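Putative periplasmic or exported protein (Salmonella enterica subsp. enterica serovar Typhimurium, PDB 4GQZ) probably binds copper in the bacterial periplasm, forms a V-shaped dimer and may contribute to copper resistance. Local coordinates at residues B[3-8]-B[52-57]; B[21-26]-B[45-50]; B[25-30]-B[34-39]; B[66-71]-B[95-100]; B[117-122]-B[154-159]. All coordinates share one frame; numbering follows the deposited sequence.

From the N terminus, contact 1 brings helix 5-12 against strand 55-59 and closes a long loop beside the second subunit. Contacts 2 and 3 are nested inside that loop and both start from helix 20-28: contact 2 lays it on strand 46-50, while contact 3 packs its C-terminal end on the segment leading into strand 39-42. Contacts 4 and 5 follow in series. Contact 4 packs segment 66-71 against strand 94-101; contact 5 joins the start of strand 120-125 to strand 154-155, the two flanks of strand 63-68. Between the two halves, D28 of contact 3 meets S67 of contact 4 and N117 of contact 5.

Contact 1 (B[3-8]-B[52-57]); sequences ASSESA and GEQIYT
E6 lies over one face of the Y56 ring in a CH-pi contact that docks the first turn of helix 5-12 on strand 55-59, outermost within its own chain in the four-stranded antiparallel sheet, next to the dimer interface. E6 CA stands 3.8 Å from the ring centroid and 16° off the ring normal, displaced toward the rim. E6 CB comes down on Y56 CD1 at 3.5 Å, and E6 CG continues alongside to Y56 CB at 3.8 Å, so the aliphatic part of the glutamate follows the CE1-CD1 side of the ring back to Y56 CB. At the far end, Y56 OH meets S5 CB at 3.3 Å, and the amide oxygen of Q54 flanks the same methylene, its OE1 3.9 Å from S5 CB.

The E6 side chain leaves with CG anti to the backbone N (chi1 176°) and then bends sharply at chi2, which carries the carboxylate away from the tyrosine. OE1 there accepts from the backbone N of T57 of the second subunit. F9, one turn further along the helix, meets the Y56 ring as well, and Y56 is tied by its backbone to L49 of the adjacent strand. The start of the helix is fixed by S4 at the N-cap. Its OG also bonds to I55 O of the second subunit, and S4 OG accepts from S7 N at 3.0 Å in a nearly straight bond (160°).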
# COMPACT_ATOMS: atom_id res chain seq x y z
N ALA B 3 -2.74 -6.75 21.86
CA ALA B 3 -2.12 -7.06 20.56
C ALA B 3 -2.60 -8.39 20.00
O ALA B 3 -2.57 -9.41 20.68
CB ALA B 3 -0.59 -7.08 20.66
N SER B 4 -3.04 -8.37 18.74
CA SER B 4 -3.46 -9.60 18.07
C SER B 4 -2.28 -10.53 17.76
O SER B 4 -1.11 -10.11 17.79
CB SER B 4 -4.16 -9.26 16.76
OG SER B 4 -3.30 -8.55 15.89
N SER B 5 -2.57 -11.80 17.48
CA SER B 5 -1.56 -12.73 17.00
C SER B 5 -0.92 -12.20 15.72
O SER B 5 0.28 -12.37 15.49
CB SER B 5 -2.16 -14.11 16.74
OG SER B 5 -2.59 -14.72 17.94
N GLU B 6 -1.75 -11.57 14.89
CA GLU B 6 -1.29 -10.99 13.64
C GLU B 6 -0.26 -9.90 13.90
O GLU B 6 0.82 -9.89 13.28
CB GLU B 6 -2.48 -10.43 12.83
CG GLU B 6 -2.08 -9.69 11.53
CD GLU B 6 -1.98 -8.18 11.71
OE1 GLU B 6 -2.70 -7.64 12.58
OE2 GLU B 6 -1.19 -7.53 10.98
N SER B 7 -0.58 -9.00 14.81
CA SER B 7 0.36 -7.92 15.14
C SER B 7 1.65 -8.49 15.72
O SER B 7 2.74 -8.05 15.38
CB SER B 7 -0.27 -6.95 16.13
OG SER B 7 -1.29 -6.20 15.50
N ALA B 8 1.52 -9.49 16.58
CA ALA B 8 2.70 -10.11 17.17
C ALA B 8 3.56 -10.83 16.12
O ALA B 8 4.79 -10.79 16.20
CB ALA B 8 2.32 -11.04 18.31
N GLY B 52 1.69 -21.30 10.95
CA GLY B 52 1.20 -22.64 11.19
C GLY B 52 -0.12 -22.77 10.46
O GLY B 52 -0.21 -22.39 9.29
N GLU B 53 -1.14 -23.28 11.14
CA GLU B 53 -2.45 -23.43 10.51
C GLU B 53 -3.12 -22.07 10.23
O GLU B 53 -3.90 -21.94 9.28
CB GLU B 53 -3.37 -24.29 11.38
CG GLU B 53 -4.65 -24.77 10.70
CD GLU B 53 -5.35 -25.83 11.52
OE1 GLU B 53 -6.57 -26.06 11.33
OE2 GLU B 53 -4.68 -26.44 12.39
N GLN B 54 -2.77 -21.09 11.06
CA GLN B 54 -3.45 -19.79 11.12
C GLN B 54 -2.90 -18.76 10.13
O GLN B 54 -1.69 -18.58 10.03
CB GLN B 54 -3.32 -19.25 12.55
CG GLN B 54 -4.12 -18.01 12.82
CD GLN B 54 -4.51 -17.89 14.29
OE1 GLN B 54 -3.78 -17.30 15.09
NE2 GLN B 54 -5.66 -18.45 14.64
N ILE B 55 -3.80 -18.07 9.44
CA ILE B 55 -3.41 -17.20 8.33
C ILE B 55 -3.76 -15.75 8.58
O ILE B 55 -4.89 -15.43 8.97
CB ILE B 55 -4.11 -17.65 7.03
CG1 ILE B 55 -3.91 -19.15 6.83
CG2 ILE B 55 -3.59 -16.85 5.84
CD1 ILE B 55 -5.17 -19.87 6.34
N TYR B 56 -2.81 -14.86 8.31
CA TYR B 56 -3.03 -13.43 8.45
C TYR B 56 -3.04 -12.84 7.07
O TYR B 56 -2.33 -13.33 6.19
CB TYR B 56 -1.90 -12.80 9.27
CG TYR B 56 -1.63 -13.54 10.57
CD1 TYR B 56 -2.62 -13.68 11.53
CD2 TYR B 56 -0.38 -14.11 10.82
CE1 TYR B 56 -2.38 -14.38 12.72
CE2 TYR B 56 -0.13 -14.80 12.00
CZ TYR B 56 -1.14 -14.93 12.94
OH TYR B 56 -0.88 -15.63 14.10
N THR B 57 -3.86 -11.81 6.85
CA THR B 57 -3.95 -11.17 5.54
C THR B 57 -3.72 -9.67 5.60
O THR B 57 -4.43 -8.95 6.31
CB THR B 57 -5.31 -11.41 4.85
OG1 THR B 57 -6.37 -10.95 5.71
CG2 THR B 57 -5.50 -12.89 4.55

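Contact 2 (B[21-26]-B[45-50]); sequences EQIVDT and TELKLS
L47 turns its CG away from its own backbone N (chi1 -160°), and this swings the branched end of the leucine to I23 and V24 on helix 20-28. The two helix residues answer with different branches. In I23 the CG2 methyl, anti to the backbone N, takes up the contact, while CG1 and CD1 leave along another direction. In V24 it is CG2, set beside the backbone N, that points to the strand.

The leucine thus has one partner for its branch point and another for a methyl. I23 CG2 meets L47 CD1 at 3.8 Å, the two side chains crossing at a slant. V24 CG2 rests on L47 CG, also at 3.8 Å, but here the side chains run past each other in opposite directions, so that the methyl lies against the flank of the leucine. Polar groups take no part in this packing, and all three residues are buried. The nearest CA atoms, those of V24 and L47, are 7.6 Å apart, a spacing bridged by side chains alone.

Further apolar groups surround the junction: L58 of the adjoining strand touches both I23 and L47, I42 and Y65 pack on V24, and L83 also lies on L47. P59 of the second subunit reaches I23. The arrangement is that of an amphipathic helix laid by its apolar side on one face of an antiparallel beta-sheet.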
# COMPACT_ATOMS: atom_id res chain seq x y z
N GLU B 21 4.75 -2.66 0.85
CA GLU B 21 5.74 -2.89 -0.20
C GLU B 21 7.09 -3.33 0.36
O GLU B 21 7.74 -4.24 -0.17
CB GLU B 21 5.94 -1.65 -1.07
CG GLU B 21 4.75 -1.29 -1.94
CD GLU B 21 5.14 -0.46 -3.16
OE1 GLU B 21 6.35 -0.21 -3.39
OE2 GLU B 21 4.21 -0.05 -3.91
N GLN B 22 7.54 -2.65 1.42
CA GLN B 22 8.79 -3.02 2.07
C GLN B 22 8.70 -4.43 2.65
O GLN B 22 9.69 -5.16 2.65
CB GLN B 22 9.15 -2.01 3.17
CG GLN B 22 9.37 -0.58 2.65
CD GLN B 22 9.52 0.46 3.76
OE1 GLN B 22 8.96 0.33 4.86
NE2 GLN B 22 10.28 1.51 3.48
N ILE B 23 7.53 -4.82 3.13
CA ILE B 23 7.37 -6.19 3.67
C ILE B 23 7.48 -7.21 2.55
O ILE B 23 8.24 -8.18 2.65
CB ILE B 23 6.02 -6.39 4.37
CG1 ILE B 23 5.91 -5.51 5.61
CG2 ILE B 23 5.82 -7.85 4.76
CD1 ILE B 23 4.53 -5.54 6.25
N VAL B 24 6.70 -7.01 1.49
CA VAL B 24 6.74 -7.89 0.32
C VAL B 24 8.15 -7.97 -0.26
O VAL B 24 8.69 -9.08 -0.46
CB VAL B 24 5.71 -7.45 -0.73
CG1 VAL B 24 5.89 -8.22 -2.04
CG2 VAL B 24 4.30 -7.65 -0.17
N ASP B 25 8.76 -6.81 -0.51
CA ASP B 25 10.15 -6.76 -1.00
C ASP B 25 11.10 -7.52 -0.08
O ASP B 25 11.97 -8.26 -0.54
CB ASP B 25 10.65 -5.32 -1.12
CG ASP B 25 9.95 -4.54 -2.21
OD1 ASP B 25 9.24 -5.15 -3.02
OD2 ASP B 25 10.11 -3.29 -2.24
N THR B 26 10.96 -7.33 1.23
CA THR B 26 11.89 -7.96 2.18
C THR B 26 11.78 -9.47 2.09
O THR B 26 12.79 -10.20 2.05
CB THR B 26 11.59 -7.52 3.64
OG1 THR B 26 11.69 -6.09 3.74
CG2 THR B 26 12.56 -8.18 4.60
N THR B 45 -4.48 -8.66 -4.39
CA THR B 45 -4.94 -7.70 -3.39
C THR B 45 -4.45 -7.95 -1.97
O THR B 45 -4.59 -7.07 -1.14
CB THR B 45 -6.50 -7.56 -3.37
OG1 THR B 45 -7.10 -8.85 -3.19
CG2 THR B 45 -7.00 -6.93 -4.67
N GLU B 46 -3.89 -9.13 -1.71
CA GLU B 46 -3.47 -9.48 -0.35
C GLU B 46 -2.09 -10.13 -0.25
O GLU B 46 -1.68 -10.90 -1.13
CB GLU B 46 -4.45 -10.48 0.28
CG GLU B 46 -5.92 -10.14 0.15
CD GLU B 46 -6.80 -11.27 0.68
OE1 GLU B 46 -6.25 -12.33 1.04
OE2 GLU B 46 -8.04 -11.08 0.73
N LEU B 47 -1.40 -9.86 0.85
CA LEU B 47 -0.25 -10.67 1.23
C LEU B 47 -0.77 -11.63 2.32
O LEU B 47 -1.34 -11.17 3.31
CB LEU B 47 0.82 -9.76 1.82
CG LEU B 47 2.29 -10.14 1.93
CD1 LEU B 47 2.82 -9.75 3.30
CD2 LEU B 47 2.59 -11.60 1.57
N LYS B 48 -0.61 -12.94 2.13
CA LYS B 48 -1.07 -13.91 3.14
C LYS B 48 0.11 -14.49 3.89
O LYS B 48 1.06 -14.98 3.29
CB LYS B 48 -1.84 -15.06 2.49
CG LYS B 48 -3.03 -14.67 1.64
CD LYS B 48 -3.54 -15.91 0.89
CE LYS B 48 -4.59 -15.57 -0.16
NZ LYS B 48 -4.80 -16.72 -1.11
N LEU B 49 0.04 -14.45 5.22
CA LEU B 49 1.15 -14.92 6.03
C LEU B 49 0.67 -15.97 7.01
O LEU B 49 -0.45 -15.89 7.51
CB LEU B 49 1.77 -13.77 6.83
CG LEU B 49 2.33 -12.57 6.06
CD1 LEU B 49 2.59 -11.38 7.01
CD2 LEU B 49 3.58 -12.96 5.33
N SER B 50 1.53 -16.95 7.28
CA SER B 50 1.19 -17.98 8.26
C SER B 50 2.40 -18.55 9.00
O SER B 50 3.48 -18.70 8.43
CB SER B 50 0.38 -19.10 7.60
OG SER B 50 -0.19 -19.95 8.59

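Contact 3 (B[25-30]-B[34-39]); sequences DTIDQT and RPLPYS
T30 and L36 face each other across the turn that follows helix 20-28, their CA atoms 8.9 Å apart, with a cis peptide before P35 in the returning segment. R34 closes the turn with its guanidinium group. R34 NH1 donates to T30 O at 3.0 Å (157°), the oxygen lying near the guanidinium plane, and R34 NH2 makes a weak bond to D28 O at 3.2 Å. The arginine therefore holds T30 O just past the helix and, weakly, D28 O in its last turn, where its charge would probably be favourable; Q32 O and L83 O are further acceptors for it. T30 CG2 lies over one guanidinium face. The same methyl, T30 CG2, meets L36 CD2 tip to tip at 3.6 Å, and I27 CG2 approaches that CD2 from the helix.

Y38, with a chi1 of 54°, brings the hydroxyl end and edge of its ring to I27. Y38 OH comes 3.4 Å from I27 CG1, while I27 CD1 sits at the ring edge, 3.8 Å from Y38 CE2. H13 meets the same ring.

D28 turns its carboxylate toward Y65, S67 and H81, which bond to it, linking the helix end to strands 63-68 and 81-82. I27 rests on L49 of strand 46-50, and S39 pairs with S50 as strand 39-42 begins beside it.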
# COMPACT_ATOMS: atom_id res chain seq x y z
N ASP B 25 8.76 -6.81 -0.51
CA ASP B 25 10.15 -6.76 -1.00
C ASP B 25 11.10 -7.52 -0.08
O ASP B 25 11.97 -8.26 -0.54
CB ASP B 25 10.65 -5.32 -1.12
CG ASP B 25 9.95 -4.54 -2.21
OD1 ASP B 25 9.24 -5.15 -3.02
OD2 ASP B 25 10.11 -3.29 -2.24
N THR B 26 10.96 -7.33 1.23
CA THR B 26 11.89 -7.96 2.18
C THR B 26 11.78 -9.47 2.09
O THR B 26 12.79 -10.20 2.05
CB THR B 26 11.59 -7.52 3.64
OG1 THR B 26 11.69 -6.09 3.74
CG2 THR B 26 12.56 -8.18 4.60
N ILE B 27 10.54 -9.96 2.04
CA ILE B 27 10.32 -11.40 2.04
C ILE B 27 10.77 -12.03 0.72
O ILE B 27 11.51 -13.03 0.71
CB ILE B 27 8.86 -11.75 2.32
CG1 ILE B 27 8.44 -11.27 3.71
CG2 ILE B 27 8.64 -13.25 2.25
CD1 ILE B 27 7.01 -11.64 4.06
N ASP B 28 10.35 -11.44 -0.39
CA ASP B 28 10.70 -11.99 -1.71
C ASP B 28 12.21 -11.99 -1.91
O ASP B 28 12.76 -12.89 -2.55
CB ASP B 28 10.03 -11.17 -2.81
CG ASP B 28 9.72 -12.00 -4.06
OD1 ASP B 28 9.95 -13.24 -4.09
OD2 ASP B 28 9.22 -11.41 -5.04
N GLN B 29 12.88 -10.99 -1.35
CA GLN B 29 14.30 -10.82 -1.63
C GLN B 29 15.18 -11.45 -0.56
O GLN B 29 16.40 -11.29 -0.61
CB GLN B 29 14.64 -9.34 -1.79
CG GLN B 29 13.99 -8.67 -3.00
CD GLN B 29 14.22 -7.17 -3.01
OE1 GLN B 29 15.25 -6.70 -2.54
NE2 GLN B 29 13.27 -6.41 -3.56
N THR B 30 14.58 -12.17 0.39
CA THR B 30 15.38 -12.74 1.48
C THR B 30 16.41 -13.72 0.90
O THR B 30 16.06 -14.59 0.08
CB THR B 30 14.52 -13.37 2.61
OG1 THR B 30 15.38 -13.84 3.67
CG2 THR B 30 13.73 -14.54 2.11
N ARG B 34 14.80 -21.77 0.12
CA ARG B 34 13.42 -22.03 0.49
C ARG B 34 13.32 -23.49 0.97
O ARG B 34 14.10 -24.34 0.53
CB ARG B 34 12.48 -21.76 -0.69
CG ARG B 34 12.63 -20.35 -1.33
CD ARG B 34 12.66 -19.27 -0.26
NE ARG B 34 12.16 -17.95 -0.68
CZ ARG B 34 12.91 -16.86 -0.77
NH1 ARG B 34 14.21 -16.92 -0.50
NH2 ARG B 34 12.36 -15.70 -1.12
N PRO B 35 12.38 -23.78 1.88
CA PRO B 35 11.36 -22.88 2.45
C PRO B 35 11.88 -21.94 3.54
O PRO B 35 12.87 -22.23 4.20
CB PRO B 35 10.37 -23.85 3.10
CG PRO B 35 11.21 -25.05 3.47
CD PRO B 35 12.21 -25.17 2.34
N LEU B 36 11.18 -20.82 3.70
CA LEU B 36 11.38 -19.91 4.82
C LEU B 36 10.71 -20.51 6.05
O LEU B 36 9.96 -21.47 5.93
CB LEU B 36 10.75 -18.56 4.48
CG LEU B 36 11.65 -17.42 4.00
CD1 LEU B 36 12.78 -17.91 3.13
CD2 LEU B 36 10.83 -16.37 3.27
N PRO B 37 10.99 -19.96 7.26
CA PRO B 37 10.37 -20.48 8.48
C PRO B 37 8.86 -20.30 8.57
O PRO B 37 8.20 -21.06 9.27
CB PRO B 37 11.06 -19.69 9.60
CG PRO B 37 12.38 -19.32 9.03
CD PRO B 37 12.11 -19.05 7.57
N TYR B 38 8.31 -19.31 7.86
CA TYR B 38 6.87 -19.07 7.83
C TYR B 38 6.47 -19.10 6.36
O TYR B 38 7.33 -19.03 5.49
CB TYR B 38 6.53 -17.69 8.44
CG TYR B 38 7.31 -16.58 7.78
CD1 TYR B 38 8.61 -16.30 8.17
CD2 TYR B 38 6.76 -15.83 6.74
CE1 TYR B 38 9.35 -15.32 7.55
CE2 TYR B 38 7.49 -14.84 6.12
CZ TYR B 38 8.78 -14.59 6.53
OH TYR B 38 9.53 -13.61 5.93
N SER B 39 5.17 -19.21 6.09
CA SER B 39 4.69 -19.17 4.71
C SER B 39 4.19 -17.77 4.33
O SER B 39 3.65 -17.03 5.15
CB SER B 39 3.59 -20.20 4.49
OG SER B 39 2.35 -19.72 4.97

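Contact 4 (B[66-71]-B[95-100]); sequences LSFAPY and FTVKVT
P70 and F95 make the CH-pi part of this contact. The pyrrolidine ring sits over one face of the phenyl ring, with P70 CG 4.1 Å from the F95 centroid and 22° off the ring normal. It is shifted toward the rim, which brings both P70 CB and P70 CG to 3.8 Å from F95 CE1. The two side chains come from opposite directions, the proline from segment 66-71, the phenylalanine from strand 94-101.

F68 and V97 supply the purely apolar part. Here the outer end of the F68 ring does the touching: F68 CZ lies 3.8 Å from V97 CG1 and 4.0 Å from V97 CG2, so a single ring atom fits against the fork of the valine. CG2 lies close to the plane of the ring, at its edge, whereas CG1 approaches obliquely. With a chi1 of 57°, F68 places its CG between the backbone N and the carbonyl carbon, and from there the ring extends to the valine.

Backbone hydrogen bonds run within each sheet and not between the two segments. F68 pairs with I120 and S67 with L155, while the CA atoms of F68 and V97 remain 10.6 Å apart. That spacing leaves a layer of buried side chains, in which V134 touches both F68 and F95, I120 likewise packs on both, and the Y136 ring meets that of F95. Apolar packing between two sheets in this way resembles a beta-sandwich, which would agree with placement in the E-set clan.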
# COMPACT_ATOMS: atom_id res chain seq x y z
N LEU B 66 3.87 -7.98 -9.40
CA LEU B 66 4.12 -9.11 -10.26
C LEU B 66 5.53 -9.66 -10.00
O LEU B 66 6.52 -8.93 -10.10
CB LEU B 66 3.98 -8.67 -11.71
CG LEU B 66 4.27 -9.75 -12.75
CD1 LEU B 66 3.28 -10.91 -12.64
CD2 LEU B 66 4.25 -9.10 -14.14
N SER B 67 5.63 -10.95 -9.69
CA SER B 67 6.96 -11.56 -9.50
C SER B 67 7.19 -12.60 -10.59
O SER B 67 6.36 -13.49 -10.79
CB SER B 67 7.10 -12.14 -8.08
OG SER B 67 8.46 -12.47 -7.77
N PHE B 68 8.29 -12.49 -11.32
CA PHE B 68 8.51 -13.41 -12.43
C PHE B 68 9.89 -14.06 -12.37
O PHE B 68 10.84 -13.51 -11.78
CB PHE B 68 8.31 -12.66 -13.76
CG PHE B 68 9.19 -11.46 -13.92
CD1 PHE B 68 8.79 -10.22 -13.44
CD2 PHE B 68 10.41 -11.56 -14.57
CE1 PHE B 68 9.59 -9.10 -13.60
CE2 PHE B 68 11.22 -10.45 -14.73
CZ PHE B 68 10.81 -9.21 -14.24
N ALA B 69 10.02 -15.23 -13.00
CA ALA B 69 11.25 -15.98 -12.92
C ALA B 69 11.60 -16.46 -14.31
O ALA B 69 10.97 -17.37 -14.83
CB ALA B 69 11.09 -17.17 -11.98
N PRO B 70 12.58 -15.81 -14.95
CA PRO B 70 12.96 -16.30 -16.29
C PRO B 70 13.62 -17.67 -16.19
O PRO B 70 14.13 -18.03 -15.12
CB PRO B 70 13.97 -15.25 -16.76
CG PRO B 70 13.59 -13.98 -16.00
CD PRO B 70 13.20 -14.51 -14.62
N TYR B 71 13.62 -18.43 -17.27
CA TYR B 71 14.29 -19.72 -17.24
C TYR B 71 14.93 -20.07 -18.57
O TYR B 71 14.64 -19.45 -19.60
CB TYR B 71 13.32 -20.82 -16.79
CG TYR B 71 12.31 -21.26 -17.82
CD1 TYR B 71 11.11 -20.58 -17.98
CD2 TYR B 71 12.53 -22.40 -18.61
CE1 TYR B 71 10.16 -20.99 -18.91
CE2 TYR B 71 11.58 -22.81 -19.54
CZ TYR B 71 10.41 -22.11 -19.67
OH TYR B 71 9.46 -22.50 -20.60
N PHE B 95 19.42 -9.11 -15.22
CA PHE B 95 18.49 -9.11 -16.35
C PHE B 95 18.20 -7.69 -16.81
O PHE B 95 18.34 -6.74 -16.04
CB PHE B 95 17.17 -9.80 -15.95
CG PHE B 95 17.31 -11.27 -15.67
CD1 PHE B 95 17.23 -12.19 -16.70
CD2 PHE B 95 17.51 -11.72 -14.38
CE1 PHE B 95 17.36 -13.56 -16.44
CE2 PHE B 95 17.64 -13.07 -14.10
CZ PHE B 95 17.56 -14.00 -15.13
N THR B 96 17.80 -7.53 -18.06
CA THR B 96 17.20 -6.28 -18.51
C THR B 96 15.69 -6.47 -18.58
O THR B 96 15.19 -7.41 -19.20
CB THR B 96 17.76 -5.84 -19.87
OG1 THR B 96 19.16 -5.59 -19.75
CG2 THR B 96 17.09 -4.55 -20.32
N VAL B 97 14.95 -5.57 -17.94
CA VAL B 97 13.51 -5.75 -17.77
C VAL B 97 12.75 -4.57 -18.37
O VAL B 97 13.04 -3.41 -18.04
CB VAL B 97 13.16 -5.88 -16.26
CG1 VAL B 97 11.63 -5.97 -16.06
CG2 VAL B 97 13.88 -7.09 -15.63
N LYS B 98 11.80 -4.85 -19.26
CA LYS B 98 10.97 -3.79 -19.81
C LYS B 98 9.50 -4.12 -19.70
O LYS B 98 9.06 -5.19 -20.12
CB LYS B 98 11.31 -3.51 -21.28
CG LYS B 98 10.51 -2.34 -21.86
CD LYS B 98 11.00 -1.89 -23.24
CE LYS B 98 10.76 -2.96 -24.29
NZ LYS B 98 11.37 -2.55 -25.59
N VAL B 99 8.72 -3.20 -19.13
CA VAL B 99 7.28 -3.37 -19.11
C VAL B 99 6.63 -2.22 -19.85
O VAL B 99 6.90 -1.05 -19.55
CB VAL B 99 6.73 -3.43 -17.69
CG1 VAL B 99 5.19 -3.38 -17.71
CG2 VAL B 99 7.21 -4.68 -16.99
N THR B 100 5.79 -2.55 -20.83
CA THR B 100 5.13 -1.55 -21.66
C THR B 100 3.62 -1.78 -21.62
O THR B 100 3.17 -2.92 -21.68
CB THR B 100 5.64 -1.63 -23.13
OG1 THR B 100 5.42 -2.94 -23.67
CG2 THR B 100 7.12 -1.34 -23.20

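Contact 5 (B[117-122]-B[154-159]); sequences NGFIGV and CLTELP
F119 presses the outer corner of its ring on the sulfur of C154, with F119 CE2 3.7 Å and F119 CZ 4.1 Å from C154 SG. The sulfur stands 5.0 Å from the ring centroid and 73° off the ring normal, an oblique sulfur-aromatic contact well away from the axis of the ring. In C154 a chi1 of -167°, with SG anti to the backbone N, places SG beside the ring; the same sulfur is bonded to C78 SG in a disulfide. A looser touch follows from T156, whose CG2 is 4.4 Å from F119 CZ; its hydroxyl is bonded instead to H76 O.

In the mixed sheet the two segments belong to the outer strands 120-125 and 154-155, with strand 63-68 between them. F119 precedes the first of these, and its ring packs on S67 of the central strand and on A69, and reaches C154. The H81 ring also meets it, at a slant.

An Asx turn holds the backbone just before F119. N117 OD1 accepts from F119 N at 3.0 Å (157°), the donor lying above the carbonyl plane, while G118 between them adopts a positive phi. The other end of the N117 amide, ND2, donates to D28 OD1 at the end of helix 20-28.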
# COMPACT_ATOMS: atom_id res chain seq x y z
N ASN B 117 15.90 -16.42 -4.70
CA ASN B 117 14.86 -17.35 -5.09
C ASN B 117 14.62 -17.42 -6.61
O ASN B 117 13.69 -18.08 -7.06
CB ASN B 117 13.55 -17.08 -4.34
CG ASN B 117 12.87 -15.76 -4.77
OD1 ASN B 117 13.43 -14.99 -5.53
ND2 ASN B 117 11.66 -15.52 -4.26
N GLY B 118 15.44 -16.71 -7.38
CA GLY B 118 15.32 -16.73 -8.83
C GLY B 118 14.25 -15.83 -9.42
O GLY B 118 14.03 -15.83 -10.65
N PHE B 119 13.58 -15.05 -8.57
CA PHE B 119 12.53 -14.16 -9.06
C PHE B 119 12.98 -12.70 -9.14
O PHE B 119 14.00 -12.31 -8.55
CB PHE B 119 11.28 -14.26 -8.17
CG PHE B 119 10.45 -15.49 -8.43
CD1 PHE B 119 10.82 -16.73 -7.88
CD2 PHE B 119 9.29 -15.41 -9.19
CE1 PHE B 119 10.06 -17.87 -8.10
CE2 PHE B 119 8.51 -16.55 -9.42
CZ PHE B 119 8.90 -17.79 -8.87
N ILE B 120 12.22 -11.92 -9.90
CA ILE B 120 12.29 -10.46 -9.85
C ILE B 120 10.87 -9.94 -9.62
O ILE B 120 9.94 -10.41 -10.27
CB ILE B 120 12.78 -9.87 -11.18
CG1 ILE B 120 14.19 -10.41 -11.50
CG2 ILE B 120 12.77 -8.35 -11.11
CD1 ILE B 120 14.59 -10.27 -12.93
N GLY B 121 10.70 -8.98 -8.72
CA GLY B 121 9.39 -8.39 -8.51
C GLY B 121 9.29 -6.96 -9.03
O GLY B 121 10.23 -6.18 -8.88
N VAL B 122 8.18 -6.63 -9.69
CA VAL B 122 7.94 -5.23 -10.06
C VAL B 122 6.61 -4.74 -9.52
O VAL B 122 5.65 -5.50 -9.39
CB VAL B 122 7.97 -5.01 -11.58
CG1 VAL B 122 9.38 -5.22 -12.11
CG2 VAL B 122 6.99 -5.94 -12.28
N CYS B 154 2.22 -14.33 -10.31
CA CYS B 154 3.39 -15.13 -10.61
C CYS B 154 3.45 -15.42 -12.10
O CYS B 154 2.48 -15.92 -12.68
CB CYS B 154 3.35 -16.43 -9.81
SG CYS B 154 4.89 -17.32 -9.82
N LEU B 155 4.59 -15.12 -12.71
CA LEU B 155 4.79 -15.36 -14.15
C LEU B 155 6.05 -16.21 -14.32
O LEU B 155 7.17 -15.73 -14.07
CB LEU B 155 4.93 -14.03 -14.89
CG LEU B 155 5.29 -14.12 -16.37
CD1 LEU B 155 4.28 -14.98 -17.13
CD2 LEU B 155 5.38 -12.74 -17.00
N THR B 156 5.89 -17.47 -14.73
CA THR B 156 7.05 -18.35 -14.91
C THR B 156 7.23 -18.75 -16.37
O THR B 156 8.22 -19.39 -16.72
CB THR B 156 6.94 -19.63 -14.05
OG1 THR B 156 5.66 -20.24 -14.27
CG2 THR B 156 7.07 -19.30 -12.55
N GLU B 157 6.29 -18.35 -17.22
CA GLU B 157 6.33 -18.71 -18.65
C GLU B 157 7.25 -17.78 -19.43
O GLU B 157 6.81 -17.09 -20.34
CB GLU B 157 4.92 -18.67 -19.26
CG GLU B 157 3.97 -19.77 -18.73
CD GLU B 157 2.51 -19.57 -19.16
OE1 GLU B 157 1.65 -20.35 -18.69
OE2 GLU B 157 2.21 -18.65 -19.96
N LEU B 158 8.53 -17.77 -19.07
CA LEU B 158 9.47 -16.86 -19.72
C LEU B 158 10.71 -17.60 -20.19
O LEU B 158 11.80 -17.37 -19.66
CB LEU B 158 9.90 -15.74 -18.76
CG LEU B 158 8.89 -14.63 -18.46
CD1 LEU B 158 9.40 -13.74 -17.32
CD2 LEU B 158 8.62 -13.81 -19.71
N PRO B 159 10.57 -18.47 -21.20
CA PRO B 159 11.74 -19.19 -21.72
C PRO B 159 12.67 -18.31 -22.56
O PRO B 159 12.29 -17.82 -23.63
CB PRO B 159 11.11 -20.29 -22.57
CG PRO B 159 9.82 -19.69 -23.06
CD PRO B 159 9.33 -18.82 -21.92